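Local coordinates for protein ComZ (PDB 6QVI) that probably acts as a DNA receptor at the pilus tip during natural competence, as a pilin carrying a beta-solenoid domain, at residues 389-400 with 425-436; 336-346 with 355-363. All coordinates share one frame; numbering follows the deposited sequence.

Contact 1: 389-400 with 425-436; sequences YRAQSGSAKSAT and FGLFPNHALGFV
L433 lies over one face of the Y389 ring, its CB 3.6 Å from the ring centroid and almost on the ring normal. With chi1 at 177°, L433 CG stands anti to the backbone N, and CD1 reaches A399 CB at 4.1 Å. The edge of Y389 meets the face of H431, the planes 74° apart. The Y389 hydroxyl is hydrogen-bonded to M449 O. F425 CD1 sits over the opposite face of H431, so two aromatic residues hold the imidazole. H431 NE2 accepts from A391 N at 3.1 Å, close to the ring plane, and ND1 donates to G426 O. Both bonds fix its turn. Replacing Y389 by alanine would probably leave one face of H431 and L433 CB without their aromatic partner, and M449 O without its hydroxyl donor. Strands 398-400 and 432-436 pair in parallel, as successive coils of a beta-solenoid do; G434 N to A399 O, at 3.0 Å, is the straightest bond. At the polar edge the extended K397 chain carries NZ over the face of F425 in a cation-pi contact, 4.9 Å from the centroid. With NE2 accepting and ND1 donating, H431 is probably neutral, both nitrogens satisfied by backbone groups.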
loop_
_atom_site.group_PDB
_atom_site.type_symbol
_atom_site.label_atom_id
_atom_site.label_comp_id
_atom_site.label_asym_id
_atom_site.label_seq_id
_atom_site.Cartn_x
_atom_site.Cartn_y
_atom_site.Cartn_z
ATOM N N TYR A 389 -2.936 11.604 19.398
ATOM C CA TYR A 389 -3.144 12.492 18.291
ATOM C C TYR A 389 -4.538 12.456 17.807
ATOM O O TYR A 389 -5.264 11.559 18.119
ATOM C CB TYR A 389 -2.149 12.246 17.175
ATOM C CG TYR A 389 -2.334 10.996 16.374
ATOM C CD1 TYR A 389 -3.433 10.814 15.584
ATOM C CD2 TYR A 389 -1.373 10.017 16.381
ATOM C CE1 TYR A 389 -3.579 9.674 14.838
ATOM C CE2 TYR A 389 -1.512 8.877 15.642
ATOM C CZ TYR A 389 -2.615 8.718 14.874
ATOM O OH TYR A 389 -2.739 7.585 14.138
ATOM N N ARG A 390 -4.909 13.496 17.092
ATOM C CA ARG A 390 -6.210 13.624 16.503
ATOM C C ARG A 390 -5.918 14.304 15.202
ATOM O O ARG A 390 -5.223 15.293 15.188
ATOM C CB ARG A 390 -7.089 14.534 17.332
ATOM C CG ARG A 390 -7.419 14.026 18.717
ATOM C CD ARG A 390 -7.962 15.148 19.584
ATOM N NE ARG A 390 -9.415 15.209 19.593
ATOM C CZ ARG A 390 -10.132 15.312 20.698
ATOM N NH1 ARG A 390 -9.523 15.372 21.863
ATOM N NH2 ARG A 390 -11.451 15.358 20.638
ATOM N N ALA A 391 -6.445 13.799 14.102
ATOM C CA ALA A 391 -6.151 14.413 12.831
ATOM C C ALA A 391 -7.299 14.383 11.881
ATOM O O ALA A 391 -8.003 13.410 11.807
ATOM C CB ALA A 391 -4.986 13.705 12.203
ATOM N N GLN A 392 -7.467 15.448 11.121
ATOM C CA GLN A 392 -8.528 15.472 10.156
ATOM C C GLN A 392 -8.225 16.422 9.058
ATOM O O GLN A 392 -7.380 17.260 9.187
ATOM C CB GLN A 392 -9.837 15.857 10.804
ATOM C CG GLN A 392 -9.779 17.040 11.736
ATOM C CD GLN A 392 -11.155 17.593 12.006
ATOM O OE1 GLN A 392 -11.969 17.723 11.100
ATOM N NE2 GLN A 392 -11.421 17.917 13.251
ATOM N N SER A 393 -8.906 16.249 7.949
ATOM C CA SER A 393 -8.740 17.111 6.817
ATOM C C SER A 393 -10.127 17.272 6.307
ATOM O O SER A 393 -10.533 16.646 5.353
ATOM C CB SER A 393 -7.875 16.462 5.770
ATOM O OG SER A 393 -6.607 16.159 6.295
ATOM N N GLY A 394 -10.871 18.117 6.983
ATOM C CA GLY A 394 -12.258 18.333 6.634
ATOM C C GLY A 394 -13.125 17.133 6.954
ATOM O O GLY A 394 -13.518 16.931 8.108
ATOM N N SER A 395 -13.421 16.324 5.932
ATOM C CA SER A 395 -14.269 15.144 6.101
ATOM C C SER A 395 -13.490 13.973 6.697
ATOM O O SER A 395 -13.901 13.386 7.706
ATOM C CB SER A 395 -14.885 14.744 4.757
ATOM O OG SER A 395 -15.778 15.737 4.285
ATOM N N ALA A 396 -12.387 13.596 6.051
ATOM C CA ALA A 396 -11.595 12.450 6.478
ATOM C C ALA A 396 -10.805 12.771 7.742
ATOM O O ALA A 396 -10.440 13.921 8.002
ATOM C CB ALA A 396 -10.651 12.004 5.364
ATOM N N LYS A 397 -10.544 11.731 8.528
ATOM C CA LYS A 397 -9.797 11.854 9.779
ATOM C C LYS A 397 -8.347 11.404 9.609
ATOM O O LYS A 397 -7.852 10.501 10.283
ATOM C CB LYS A 397 -10.498 11.063 10.883
ATOM C CG LYS A 397 -11.958 11.451 11.098
ATOM C CD LYS A 397 -12.482 10.878 12.418
ATOM C CE LYS A 397 -13.987 11.056 12.577
ATOM N NZ LYS A 397 -14.520 10.230 13.706
ATOM N N SER A 398 -7.637 12.100 8.733
ATOM C CA SER A 398 -6.258 11.755 8.450
ATOM C C SER A 398 -5.510 13.047 8.182
ATOM O O SER A 398 -6.109 14.095 7.937
ATOM C CB SER A 398 -6.131 10.763 7.277
ATOM O OG SER A 398 -6.425 11.358 6.029
ATOM N N ALA A 399 -4.198 12.980 8.280
ATOM C CA ALA A 399 -3.400 14.173 8.043
ATOM C C ALA A 399 -1.949 13.742 7.938
ATOM O O ALA A 399 -1.606 12.586 8.200
ATOM C CB ALA A 399 -3.605 15.205 9.149
ATOM N N THR A 400 -1.086 14.696 7.600
ATOM C CA THR A 400 0.330 14.422 7.435
ATOM C C THR A 400 1.144 15.535 8.069
ATOM O O THR A 400 0.753 16.705 8.040
ATOM C CB THR A 400 0.712 14.327 5.956
ATOM O OG1 THR A 400 -0.254 13.523 5.268
ATOM C CG2 THR A 400 2.078 13.709 5.785
ATOM N N PHE A 425 -11.432 10.566 19.764
ATOM C CA PHE A 425 -11.685 11.062 18.434
ATOM C C PHE A 425 -12.039 9.993 17.436
ATOM O O PHE A 425 -13.143 9.974 16.926
ATOM C CB PHE A 425 -10.539 11.894 17.905
ATOM C CG PHE A 425 -10.920 12.689 16.711
ATOM C CD1 PHE A 425 -10.358 12.436 15.493
ATOM C CD2 PHE A 425 -11.889 13.649 16.805
ATOM C CE1 PHE A 425 -10.727 13.153 14.389
ATOM C CE2 PHE A 425 -12.268 14.372 15.706
ATOM C CZ PHE A 425 -11.684 14.123 14.495
ATOM N N GLY A 426 -11.093 9.111 17.148
ATOM C CA GLY A 426 -11.311 8.046 16.188
ATOM C C GLY A 426 -10.401 6.885 16.490
ATOM O O GLY A 426 -9.530 6.994 17.325
ATOM N N LEU A 427 -10.580 5.772 15.802
ATOM C CA LEU A 427 -9.758 4.597 16.063
ATOM C C LEU A 427 -9.055 4.140 14.792
ATOM O O LEU A 427 -9.573 4.292 13.679
ATOM C CB LEU A 427 -10.615 3.465 16.658
ATOM C CG LEU A 427 -10.976 3.635 18.140
ATOM C CD1 LEU A 427 -12.431 3.124 18.506
ATOM C CD2 LEU A 427 -9.910 2.981 18.967
ATOM N N PHE A 428 -7.866 3.576 14.982
ATOM C CA PHE A 428 -7.065 3.080 13.877
ATOM C C PHE A 428 -7.746 1.880 13.224
ATOM O O PHE A 428 -8.254 0.995 13.921
ATOM C CB PHE A 428 -5.697 2.652 14.388
ATOM C CG PHE A 428 -4.574 2.953 13.449
ATOM C CD1 PHE A 428 -4.253 4.261 13.135
ATOM C CD2 PHE A 428 -3.858 1.927 12.853
ATOM C CE1 PHE A 428 -3.214 4.550 12.265
ATOM C CE2 PHE A 428 -2.824 2.207 11.974
ATOM C CZ PHE A 428 -2.500 3.530 11.682
ATOM N N PRO A 429 -7.730 1.791 11.890
ATOM C CA PRO A 429 -7.062 2.769 11.040
ATOM C C PRO A 429 -8.035 3.754 10.411
ATOM O O PRO A 429 -7.768 4.238 9.312
ATOM C CB PRO A 429 -6.415 1.904 9.964
ATOM C CG PRO A 429 -7.348 0.701 9.850
ATOM C CD PRO A 429 -8.238 0.665 11.092
ATOM N N ASN A 430 -9.124 3.999 11.095
ATOM C CA ASN A 430 -10.005 4.990 10.601
ATOM C C ASN A 430 -9.534 6.301 11.203
ATOM O O ASN A 430 -10.276 7.242 11.126
ATOM C CB ASN A 430 -11.412 4.717 11.069
ATOM C CG ASN A 430 -12.045 3.561 10.344
ATOM O OD1 ASN A 430 -11.397 2.883 9.570
ATOM N ND2 ASN A 430 -13.321 3.334 10.592
ATOM N N HIS A 431 -8.306 6.422 11.656
ATOM C CA HIS A 431 -7.845 7.658 12.212
ATOM C C HIS A 431 -6.369 7.526 12.217
ATOM O O HIS A 431 -5.821 6.880 13.070
ATOM C CB HIS A 431 -8.325 7.752 13.625
ATOM C CG HIS A 431 -7.837 8.955 14.335
ATOM N ND1 HIS A 431 -7.786 9.026 15.704
ATOM C CD2 HIS A 431 -7.375 10.135 13.874
ATOM C CE1 HIS A 431 -7.316 10.204 16.057
ATOM N NE2 HIS A 431 -7.056 10.892 14.967
ATOM N N ALA A 432 -5.711 8.147 11.264
ATOM C CA ALA A 432 -4.284 7.999 11.166
ATOM C C ALA A 432 -3.524 9.264 10.916
ATOM O O ALA A 432 -3.966 10.140 10.219
ATOM C CB ALA A 432 -3.989 7.031 10.054
ATOM N N LEU A 433 -2.343 9.331 11.486
ATOM C CA LEU A 433 -1.464 10.473 11.277
ATOM C C LEU A 433 -0.213 9.949 10.604
ATOM O O LEU A 433 0.417 9.007 11.097
ATOM C CB LEU A 433 -1.113 11.164 12.594
ATOM C CG LEU A 433 -0.146 12.331 12.450
ATOM C CD1 LEU A 433 -0.748 13.342 11.505
ATOM C CD2 LEU A 433 0.160 12.948 13.817
ATOM N N GLY A 434 0.122 10.522 9.463
ATOM C CA GLY A 434 1.261 10.072 8.699
ATOM C C GLY A 434 2.454 10.983 8.878
ATOM O O GLY A 434 2.314 12.177 9.133
ATOM N N PHE A 435 3.641 10.424 8.674
ATOM C CA PHE A 435 4.864 11.192 8.849
ATOM C C PHE A 435 5.757 11.006 7.638
ATOM O O PHE A 435 6.160 9.879 7.323
ATOM C CB PHE A 435 5.577 10.770 10.124
ATOM C CG PHE A 435 4.839 11.178 11.357
ATOM C CD1 PHE A 435 5.138 12.379 11.989
ATOM C CD2 PHE A 435 3.803 10.391 11.855
ATOM C CE1 PHE A 435 4.447 12.774 13.102
ATOM C CE2 PHE A 435 3.111 10.786 12.969
ATOM C CZ PHE A 435 3.438 11.981 13.601
ATOM N N VAL A 436 6.094 12.114 6.992
ATOM C CA VAL A 436 7.073 12.121 5.918
ATOM C C VAL A 436 8.295 12.823 6.475
ATOM O O VAL A 436 8.198 13.953 6.966
ATOM C CB VAL A 436 6.539 12.814 4.652
ATOM C CG1 VAL A 436 7.590 12.840 3.544
ATOM C CG2 VAL A 436 5.285 12.103 4.169
#

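Contact 2: 336-346 with 355-363; sequences LTLDTQSVDCT and GGFRYTYTG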
loop_
_atom_site.group_PDB
_atom_site.type_symbol
_atom_site.label_atom_id
_atom_site.label_comp_id
_atom_site.label_asym_id
_atom_site.label_seq_id
_atom_site.Cartn_x
_atom_site.Cartn_y
_atom_site.Cartn_z
ATOM N N LEU A 336 12.051 21.780 16.033
ATOM C CA LEU A 336 10.787 21.899 16.729
ATOM C C LEU A 336 10.746 20.741 17.710
ATOM O O LEU A 336 10.620 19.585 17.309
ATOM C CB LEU A 336 9.643 21.768 15.739
ATOM C CG LEU A 336 8.217 22.226 16.004
ATOM C CD1 LEU A 336 7.460 21.869 14.763
ATOM C CD2 LEU A 336 7.616 21.568 17.171
ATOM N N THR A 337 10.794 21.032 18.992
ATOM C CA THR A 337 10.675 19.982 19.964
ATOM C C THR A 337 9.397 20.276 20.662
ATOM O O THR A 337 9.135 21.370 21.012
ATOM C CB THR A 337 11.869 19.881 20.912
ATOM O OG1 THR A 337 11.447 20.008 22.265
ATOM C CG2 THR A 337 12.876 20.917 20.602
ATOM N N LEU A 338 8.589 19.281 20.874
ATOM C CA LEU A 338 7.299 19.531 21.505
ATOM C C LEU A 338 7.478 19.558 23.018
ATOM O O LEU A 338 7.550 20.651 23.591
ATOM C CB LEU A 338 6.295 18.477 21.079
ATOM C CG LEU A 338 5.927 18.588 19.608
ATOM C CD1 LEU A 338 4.723 17.768 19.344
ATOM C CD2 LEU A 338 5.600 19.987 19.297
ATOM N N ASP A 339 7.550 18.406 23.678
ATOM C CA ASP A 339 7.880 18.333 25.132
ATOM C C ASP A 339 6.842 19.051 26.000
ATOM O O ASP A 339 5.631 18.864 25.805
ATOM C CB ASP A 339 9.308 18.827 25.330
ATOM C CG ASP A 339 9.986 18.184 26.532
ATOM O OD1 ASP A 339 9.291 17.476 27.296
ATOM O OD2 ASP A 339 11.217 18.354 26.698
ATOM N N THR A 340 7.259 19.865 26.975
ATOM C CA THR A 340 6.430 20.353 28.079
ATOM C C THR A 340 5.816 21.756 27.907
ATOM O O THR A 340 5.235 22.274 28.871
ATOM C CB THR A 340 7.239 20.301 29.375
ATOM O OG1 THR A 340 6.440 20.767 30.468
ATOM C CG2 THR A 340 8.500 21.126 29.251
ATOM N N GLN A 341 6.007 22.453 26.792
ATOM C CA GLN A 341 5.309 23.730 26.638
ATOM C C GLN A 341 4.426 23.719 25.405
ATOM O O GLN A 341 4.899 23.455 24.299
ATOM C CB GLN A 341 6.256 24.923 26.645
ATOM C CG GLN A 341 5.413 26.188 26.551
ATOM C CD GLN A 341 4.760 26.581 27.895
ATOM O OE1 GLN A 341 5.291 26.351 28.982
ATOM N NE2 GLN A 341 3.543 27.156 27.792
ATOM N N SER A 342 3.146 24.020 25.613
ATOM C CA SER A 342 2.162 23.979 24.546
ATOM C C SER A 342 2.496 24.948 23.423
ATOM O O SER A 342 2.988 26.065 23.641
ATOM C CB SER A 342 0.762 24.302 25.081
ATOM O OG SER A 342 0.325 23.325 26.017
ATOM N N VAL A 343 2.199 24.510 22.205
ATOM C CA VAL A 343 2.463 25.286 21.006
ATOM C C VAL A 343 1.212 25.230 20.148
ATOM O O VAL A 343 0.694 24.141 19.871
ATOM C CB VAL A 343 3.683 24.725 20.253
ATOM C CG1 VAL A 343 3.874 25.435 18.935
ATOM C CG2 VAL A 343 4.929 24.822 21.131
ATOM N N ASP A 344 0.741 26.394 19.716
ATOM C CA ASP A 344 -0.489 26.504 18.940
ATOM C C ASP A 344 -0.116 27.006 17.544
ATOM O O ASP A 344 0.042 28.211 17.321
ATOM C CB ASP A 344 -1.484 27.432 19.638
ATOM C CG ASP A 344 -2.858 27.468 18.952
ATOM O OD1 ASP A 344 -2.996 26.946 17.828
ATOM O OD2 ASP A 344 -3.805 28.041 19.536
ATOM N N CYS A 345 0.015 26.090 16.592
ATOM C CA CYS A 345 0.232 26.478 15.203
ATOM C C CYS A 345 -1.036 26.394 14.381
ATOM O O CYS A 345 -0.995 25.939 13.239
ATOM C CB CYS A 345 1.315 25.634 14.549
ATOM S SG CYS A 345 2.951 26.075 15.068
ATOM N N THR A 346 -2.179 26.793 14.922
ATOM C CA THR A 346 -3.389 26.766 14.120
ATOM C C THR A 346 -3.737 28.159 13.618
ATOM O O THR A 346 -3.246 29.179 14.116
ATOM C CB THR A 346 -4.567 26.173 14.893
ATOM O OG1 THR A 346 -4.939 27.049 15.963
ATOM C CG2 THR A 346 -4.202 24.794 15.440
ATOM N N GLY A 355 -6.892 25.233 10.677
ATOM C CA GLY A 355 -5.782 24.656 9.938
ATOM C C GLY A 355 -4.500 24.775 10.727
ATOM O O GLY A 355 -4.335 25.682 11.556
ATOM N N GLY A 356 -3.574 23.866 10.442
ATOM C CA GLY A 356 -2.287 23.825 11.108
ATOM C C GLY A 356 -2.226 22.702 12.117
ATOM O O GLY A 356 -2.926 21.689 11.983
ATOM N N PHE A 357 -1.428 22.879 13.163
ATOM C CA PHE A 357 -1.376 21.889 14.225
ATOM C C PHE A 357 -1.366 22.607 15.560
ATOM O O PHE A 357 -0.973 23.768 15.663
ATOM C CB PHE A 357 -0.155 20.948 14.118
ATOM C CG PHE A 357 1.154 21.584 14.511
ATOM C CD1 PHE A 357 1.570 21.607 15.834
ATOM C CD2 PHE A 357 1.996 22.112 13.547
ATOM C CE1 PHE A 357 2.784 22.199 16.197
ATOM C CE2 PHE A 357 3.220 22.703 13.905
ATOM C CZ PHE A 357 3.612 22.739 15.227
ATOM N N ARG A 358 -1.771 21.884 16.595
ATOM C CA ARG A 358 -1.851 22.439 17.936
ATOM C C ARG A 358 -1.412 21.361 18.912
ATOM O O ARG A 358 -1.804 20.200 18.759
ATOM C CB ARG A 358 -3.267 22.908 18.248
ATOM C CG ARG A 358 -3.407 23.511 19.605
ATOM C CD ARG A 358 -4.426 24.613 19.560
ATOM N NE ARG A 358 -5.661 24.143 18.957
ATOM C CZ ARG A 358 -6.691 23.694 19.657
ATOM N NH1 ARG A 358 -6.620 23.669 20.984
ATOM N NH2 ARG A 358 -7.788 23.276 19.037
ATOM N N TYR A 359 -0.550 21.717 19.860
ATOM C CA TYR A 359 0.015 20.733 20.779
ATOM C C TYR A 359 -0.225 21.169 22.232
ATOM O O TYR A 359 0.473 22.048 22.749
ATOM C CB TYR A 359 1.506 20.548 20.525
ATOM C CG TYR A 359 2.225 19.691 21.563
ATOM C CD1 TYR A 359 1.627 18.556 22.118
ATOM C CD2 TYR A 359 3.436 20.115 22.101
ATOM C CE1 TYR A 359 2.298 17.802 23.087
ATOM C CE2 TYR A 359 4.084 19.407 23.087
ATOM C CZ TYR A 359 3.540 18.231 23.571
ATOM O OH TYR A 359 4.220 17.516 24.551
ATOM N N THR A 360 -1.236 20.590 22.872
ATOM C CA THR A 360 -1.511 20.896 24.271
ATOM C C THR A 360 -0.662 20.008 25.182
ATOM O O THR A 360 -0.221 18.919 24.792
ATOM C CB THR A 360 -3.000 20.732 24.589
ATOM O OG1 THR A 360 -3.783 21.199 23.486
ATOM C CG2 THR A 360 -3.348 21.549 25.786
ATOM N N TYR A 361 -0.458 20.473 26.419
ATOM C CA TYR A 361 0.232 19.712 27.457
ATOM C C TYR A 361 -0.682 19.616 28.682
ATOM O O TYR A 361 -1.272 20.607 29.117
ATOM C CB TYR A 361 1.571 20.382 27.814
ATOM C CG TYR A 361 2.232 19.878 29.092
ATOM C CD1 TYR A 361 2.031 18.573 29.562
ATOM C CD2 TYR A 361 2.966 20.743 29.885
ATOM C CE1 TYR A 361 2.595 18.131 30.738
ATOM C CE2 TYR A 361 3.543 20.303 31.076
ATOM C CZ TYR A 361 3.340 18.993 31.491
ATOM O OH TYR A 361 3.885 18.516 32.651
ATOM N N THR A 362 -0.763 18.414 29.242
ATOM C CA THR A 362 -1.746 18.000 30.236
ATOM C C THR A 362 -1.186 17.812 31.640
ATOM O O THR A 362 -1.834 18.185 32.626
ATOM C CB THR A 362 -2.349 16.663 29.779
ATOM O OG1 THR A 362 -1.332 15.644 29.801
ATOM C CG2 THR A 362 -2.862 16.705 28.350
ATOM N N GLY A 363 0.002 17.238 31.759
ATOM C CA GLY A 363 0.450 16.679 33.018
ATOM C C GLY A 363 0.467 15.170 32.889
ATOM O O GLY A 363 1.396 14.499 33.353
#
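F357 turns the face of its ring to C345. C345 CB lies 3.6 Å from the F357 ring centroid in a CH-pi contact, displaced toward the rim, and SG approaches obliquely, nearest to CZ. F357 CG sits between its own backbone N and carbonyl carbon, chi1 74°, which brings the ring across to the neighbouring strand. L336 and F357 approach from opposite directions, CD1 of L336 reaching CZ of F357 at 4.0 Å. C345 SG is also joined to C327 in a disulfide, so the ring packs beside a covalent cross-link. Further along the same face, Y359 extends from its strand with chi1 at 172°. L338 CD1 lies over the Y359 ring, 3.9 Å from its centroid, a second CH-pi contact. The hydroxyl points to D339 O in the type II' turn L338 to Q341, modelled so close that the bond is doubtful.

The other face carries D344 and R358. They run side by side, with the arginine chain bent at chi2 and chi3. D344 OD1 lies 4.0 Å from R358 NE, beyond a salt bridge. Instead D344 OD1 accepts from T346 N in an Asx turn and from T346 OG1 on its syn lone pair. T346 CG2 meets the guanidinium at its edge. R358 also has a long, weak ion pair with E369.

The backbones form an antiparallel ladder, with V343 and Y359 exchanging two hydrogen bonds. At G356 a side chain would collide with C345 O. The chemistry thus splits by face: aromatic, sulfur and aliphatic groups gather on one, while on the other D344 is engaged by its own strand and probably attracts the arginine only at longer range.

From the N terminus, the chain enters contact 2 at strand 335-337, turns, and runs through strand 343-348. Strand 354-355 first pairs with one edge of 343-348; the chain then turns a corner at 356, and 357-360 pairs with the other edge, closing a short loop. Strand 335-337 pairs in parallel with 380-383, so contact 2 also joins this mixed sheet to the solenoid strands. Contact 1 opens later, at strand 387-392 of the same sheet, and closes a longer loop through 425-436. It ties the sheet to parallel strands 398-406 and 432-437. The loops neither nest nor cross. The centres of the two contacts are about 17 Å apart, and their nearest atoms about 7 Å apart.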